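Local coordinates for protein diguanylate cyclase (Xanthomonas campestris pv. campestris, PDB 5H5O) that binds cyclic GMP through its cyclic nucleotide-binding domain and, as a full-length protein, probably makes cyclic di-GMP from two GTP molecules, at residues Phe66-Leu71 / Val118-Asn123. Numbering follows the deposited sequence.
With PCG (cyclic guanosine monophosphate), chain C.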
ATOM      1  N   PHE A  66      -9.379  -6.892   6.712  1.00 21.27           N
ATOM      2  CA  PHE A  66      -8.235  -6.679   7.594  1.00 22.51           C
ATOM      3  C   PHE A  66      -7.270  -7.819   7.407  1.00 21.37           C
ATOM      4  O   PHE A  66      -7.649  -8.877   6.908  1.00 22.92           O
ATOM      5  CB  PHE A  66      -8.673  -6.604   9.063  1.00 18.52           C
ATOM      6  CG  PHE A  66      -9.365  -7.857   9.576  1.00 20.99           C
ATOM      7  CD1 PHE A  66      -8.668  -8.810  10.308  1.00 19.27           C
ATOM      8  CD2 PHE A  66     -10.717  -8.060   9.357  1.00 26.33           C
ATOM      9  CE1 PHE A  66      -9.307  -9.952  10.811  1.00 27.32           C
ATOM     10  CE2 PHE A  66     -11.368  -9.205   9.855  1.00 25.37           C
ATOM     11  CZ  PHE A  66     -10.673 -10.142  10.582  1.00 17.63           C
ATOM     12  N   GLY A  67      -6.020  -7.611   7.809  1.00 20.74           N
ATOM     13  CA  GLY A  67      -5.026  -8.657   7.692  1.00 23.71           C
ATOM     14  C   GLY A  67      -4.274  -8.673   6.375  1.00 21.63           C
ATOM     15  O   GLY A  67      -3.453  -9.568   6.147  1.00 25.77           O
ATOM     16  N   GLU A  68      -4.539  -7.687   5.514  1.00 21.34           N
ATOM     17  CA  GLU A  68      -3.873  -7.629   4.204  1.00 22.95           C
ATOM     18  C   GLU A  68      -2.360  -7.410   4.339  1.00 21.14           C
ATOM     19  O   GLU A  68      -1.602  -7.863   3.491  1.00 26.28           O
ATOM     20  CB  GLU A  68      -4.531  -6.598   3.261  1.00 20.53           C
ATOM     21  CG  GLU A  68      -4.150  -5.114   3.478  1.00 21.96           C
ATOM     22  CD  GLU A  68      -4.695  -4.513   4.771  1.00 33.35           C
ATOM     23  OE1 GLU A  68      -5.409  -5.216   5.516  1.00 36.81           O
ATOM     24  OE2 GLU A  68      -4.417  -3.326   5.036  1.00 43.80           O
ATOM     25  N   LEU A  69      -1.932  -6.752   5.418  1.00 22.65           N
ATOM     26  CA  LEU A  69      -0.500  -6.599   5.713  1.00 26.20           C
ATOM     27  C   LEU A  69       0.185  -7.949   5.906  1.00 25.18           C
ATOM     28  O   LEU A  69       1.267  -8.194   5.360  1.00 19.79           O
ATOM     29  CB  LEU A  69      -0.272  -5.740   6.966  1.00 22.14           C
ATOM     30  CG  LEU A  69      -0.838  -4.317   6.962  1.00 30.28           C
ATOM     31  CD1 LEU A  69      -0.461  -3.585   8.253  1.00 33.36           C
ATOM     32  CD2 LEU A  69      -0.367  -3.532   5.735  1.00 29.40           C
ATOM     33  N   GLY A  70      -0.449  -8.817   6.694  1.00 18.31           N
ATOM     34  CA  GLY A  70       0.051 -10.161   6.902  1.00 20.77           C
ATOM     35  C   GLY A  70       0.108 -10.922   5.592  1.00 25.63           C
ATOM     36  O   GLY A  70       1.020 -11.706   5.333  1.00 35.81           O
ATOM     37  N   LEU A  71      -0.873 -10.670   4.746  1.00 26.18           N
ATOM     38  CA  LEU A  71      -0.950 -11.325   3.454  1.00 21.52           C
ATOM     39  C   LEU A  71       0.176 -10.865   2.513  1.00 27.63           C
ATOM     40  O   LEU A  71       0.791 -11.678   1.835  1.00 24.79           O
ATOM     41  CB  LEU A  71      -2.303 -11.029   2.826  1.00 22.57           C
ATOM     42  CG  LEU A  71      -2.568 -11.617   1.436  1.00 33.33           C
ATOM     43  CD1 LEU A  71      -2.838 -13.110   1.521  1.00 36.53           C
ATOM     44  CD2 LEU A  71      -3.724 -10.893   0.763  1.00 31.58           C
ATOM     45  N   VAL A 118      -4.263   3.649   0.540  1.00 26.54           N
ATOM     46  CA  VAL A 118      -4.950   4.793   1.113  1.00 28.52           C
ATOM     47  C   VAL A 118      -5.369   4.505   2.558  1.00 41.18           C
ATOM     48  O   VAL A 118      -5.111   5.307   3.452  1.00 39.15           O
ATOM     49  CB  VAL A 118      -6.195   5.187   0.305  1.00 31.35           C
ATOM     50  CG1 VAL A 118      -6.915   6.333   0.999  1.00 34.21           C
ATOM     51  CG2 VAL A 118      -5.815   5.573  -1.137  1.00 32.44           C
ATOM     52  N   ARG A 119      -5.986   3.346   2.787  1.00 36.63           N
ATOM     53  CA  ARG A 119      -6.441   2.985   4.123  1.00 46.76           C
ATOM     54  C   ARG A 119      -5.256   2.925   5.091  1.00 40.17           C
ATOM     55  O   ARG A 119      -5.310   3.486   6.181  1.00 41.63           O
ATOM     56  CB  ARG A 119      -7.198   1.647   4.098  1.00 59.57           C
ATOM     57  CG  ARG A 119      -8.127   1.417   5.297  1.00 71.34           C
ATOM     58  CD  ARG A 119      -8.409  -0.073   5.534  1.00 74.26           C
ATOM     59  NE  ARG A 119      -7.197  -0.780   5.942  1.00 78.78           N
ATOM     60  CZ  ARG A 119      -7.151  -1.791   6.808  1.00 75.20           C
ATOM     61  NH1 ARG A 119      -8.262  -2.250   7.382  1.00 76.24           N
ATOM     62  NH2 ARG A 119      -5.979  -2.343   7.099  1.00 63.07           N
ATOM     63  N   VAL A 120      -4.179   2.277   4.666  1.00 42.80           N
ATOM     64  CA  VAL A 120      -3.027   2.028   5.524  1.00 43.20           C
ATOM     65  C   VAL A 120      -2.214   3.288   5.834  1.00 50.64           C
ATOM     66  O   VAL A 120      -1.683   3.437   6.935  1.00 43.15           O
ATOM     67  CB  VAL A 120      -2.139   0.912   4.940  1.00 46.89           C
ATOM     68  CG1 VAL A 120      -0.832   0.778   5.717  1.00 52.75           C
ATOM     69  CG2 VAL A 120      -2.905  -0.407   4.970  1.00 53.42           C
ATOM     70  N   VAL A 121      -2.120   4.200   4.873  1.00 69.79           N
ATOM     71  CA  VAL A 121      -1.452   5.472   5.129  1.00 75.07           C
ATOM     72  C   VAL A 121      -2.286   6.287   6.116  1.00 74.75           C
ATOM     73  O   VAL A 121      -1.752   7.074   6.904  1.00 76.90           O
ATOM     74  CB  VAL A 121      -1.166   6.240   3.822  1.00 74.70           C
ATOM     75  CG1 VAL A 121      -0.753   7.688   4.102  1.00 75.40           C
ATOM     76  CG2 VAL A 121      -0.084   5.513   3.040  1.00 79.81           C
ATOM     77  N   ASN A 122      -3.592   6.042   6.105  1.00 58.78           N
ATOM     78  CA  ASN A 122      -4.503   6.676   7.046  1.00 71.06           C
ATOM     79  C   ASN A 122      -4.785   5.803   8.273  1.00 75.32           C
ATOM     80  O   ASN A 122      -5.843   5.921   8.889  1.00 77.21           O
ATOM     81  CB  ASN A 122      -5.821   7.038   6.354  1.00 72.47           C
ATOM     82  CG  ASN A 122      -5.659   8.142   5.328  1.00 76.84           C
ATOM     83  OD1 ASN A 122      -4.675   8.880   5.344  1.00 84.52           O
ATOM     84  ND2 ASN A 122      -6.627   8.261   4.429  1.00 74.73           N
ATOM     85  N   ASN A 123      -3.834   4.945   8.637  1.00 69.22           N
ATOM     86  CA  ASN A 123      -4.012   4.059   9.792  1.00 73.55           C
ATOM     87  C   ASN A 123      -2.970   4.217  10.908  1.00 80.73           C
ATOM     88  O   ASN A 123      -2.399   5.291  11.086  1.00 78.49           O
ATOM     89  CB  ASN A 123      -4.121   2.594   9.347  1.00 69.11           C
ATOM     90  CG  ASN A 123      -2.794   1.868   9.379  1.00 62.90           C
ATOM     91  OD1 ASN A 123      -2.711   0.692   9.027  1.00 51.05           O
ATOM     92  ND2 ASN A 123      -1.746   2.565   9.801  1.00 66.82           N
TER
HETATM   93  PA  PCG C 201      -2.441  -7.243  10.142  1.00 64.75           P
HETATM   94  O1A PCG C 201      -2.470  -8.516   9.367  1.00 64.75           O
HETATM   95  O2A PCG C 201      -1.304  -6.428  10.673  1.00 64.75           O
HETATM   96  O5' PCG C 201      -3.288  -7.626  11.060  1.00 64.75           O
HETATM   97  C5' PCG C 201      -3.796  -6.592  11.908  1.00 64.75           C
HETATM   98  C4' PCG C 201      -4.548  -5.702  10.955  1.00 64.75           C
HETATM   99  O4' PCG C 201      -5.180  -4.526  11.392  1.00 64.75           O
HETATM  100  C3' PCG C 201      -3.686  -5.261   9.813  1.00 64.75           C
HETATM  101  O3' PCG C 201      -3.133  -6.432   9.154  1.00 64.75           O
HETATM  102  C2' PCG C 201      -4.665  -4.391   9.073  1.00 64.75           C
HETATM  103  O2' PCG C 201      -5.444  -5.027   8.058  1.00 64.75           O
HETATM  104  C1' PCG C 201      -5.608  -3.906  10.186  1.00 64.75           C
HETATM  105  N9  PCG C 201      -5.667  -2.506  10.726  1.00 64.75           N
HETATM  106  C8  PCG C 201      -6.796  -1.819  10.932  1.00 64.75           C
HETATM  107  N7  PCG C 201      -6.547  -0.590  11.417  1.00 64.75           N
HETATM  108  C5  PCG C 201      -5.238  -0.460  11.535  1.00 64.75           C
HETATM  109  C6  PCG C 201      -4.303   0.604  11.986  1.00 64.75           C
HETATM  110  O6  PCG C 201      -4.757   1.686  12.373  1.00 64.75           O
HETATM  111  N1  PCG C 201      -2.963   0.360  11.958  1.00 64.75           N
HETATM  112  C2  PCG C 201      -2.455  -0.822  11.535  1.00 64.75           C
HETATM  113  N2  PCG C 201      -1.118  -1.002  11.531  1.00 64.75           N
HETATM  114  N3  PCG C 201      -3.265  -1.859  11.102  1.00 64.75           N
HETATM  115  C4  PCG C 201      -4.632  -1.725  11.082  1.00 64.75           C
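Glu-68 and Arg-119 meet over a single ligand atom: the ribose hydroxyl O2' of cyclic GMP is hydrogen-bonded to both side chains while these are themselves paired. The two oxygens of the carboxylate divide the work. OE1 accepts the proton of O2' at 2.5 Å, and OE2 forms a salt bridge with Arg-119 NH2 at 2.8 Å. The same NH2 gives a weak hydrogen bond to O2' (2.9 Å), which lies at the guanidinium edge, whereas the carboxylate plane stands 74° away from that of the guanidinium, so the pair is not a flat, two-pronged one. A third bond comes from the backbone, Gly-67 N donating to O2' at 2.7 Å. Three hydrogen bonds, one of them weak, thus grip the hydroxyl, and the one it donates to OE1 would set the direction of its O-H. With CG between its backbone N and carbonyl carbon (chi1 80°) and a bend at chi2, the Glu-68 chain turns back, which brings OE1 to O2'; Arg-119 bends at chi3 to come in from helix 106-121.

Beside this polar centre the Val-120 methyl CG2 lies next to the carboxylate oxygen Glu-68 OE2 (3.3 Å) and makes an apolar contact with Leu-69 CD2 at 4.1 Å, while the rest of the Leu-69 side chain lies along the sugar and cyclic phosphate, and Val-121 of the second subunit also packs on Leu-69. Gly-70 N points a weak bond at phosphate O1A, and Arg-78, His-76 and Ser-79 bind the nucleotide as well.

How a ligand can join distant parts of a chain is well illustrated here: short helix 68-72, following a strand of the beta-roll, and helix 106-121, the last of this fragment, share one sugar hydroxyl, with Glu-68 on the former as the ribose-binding glutamate characteristic of the phosphate-binding cassette in cyclic nucleotide-binding domains.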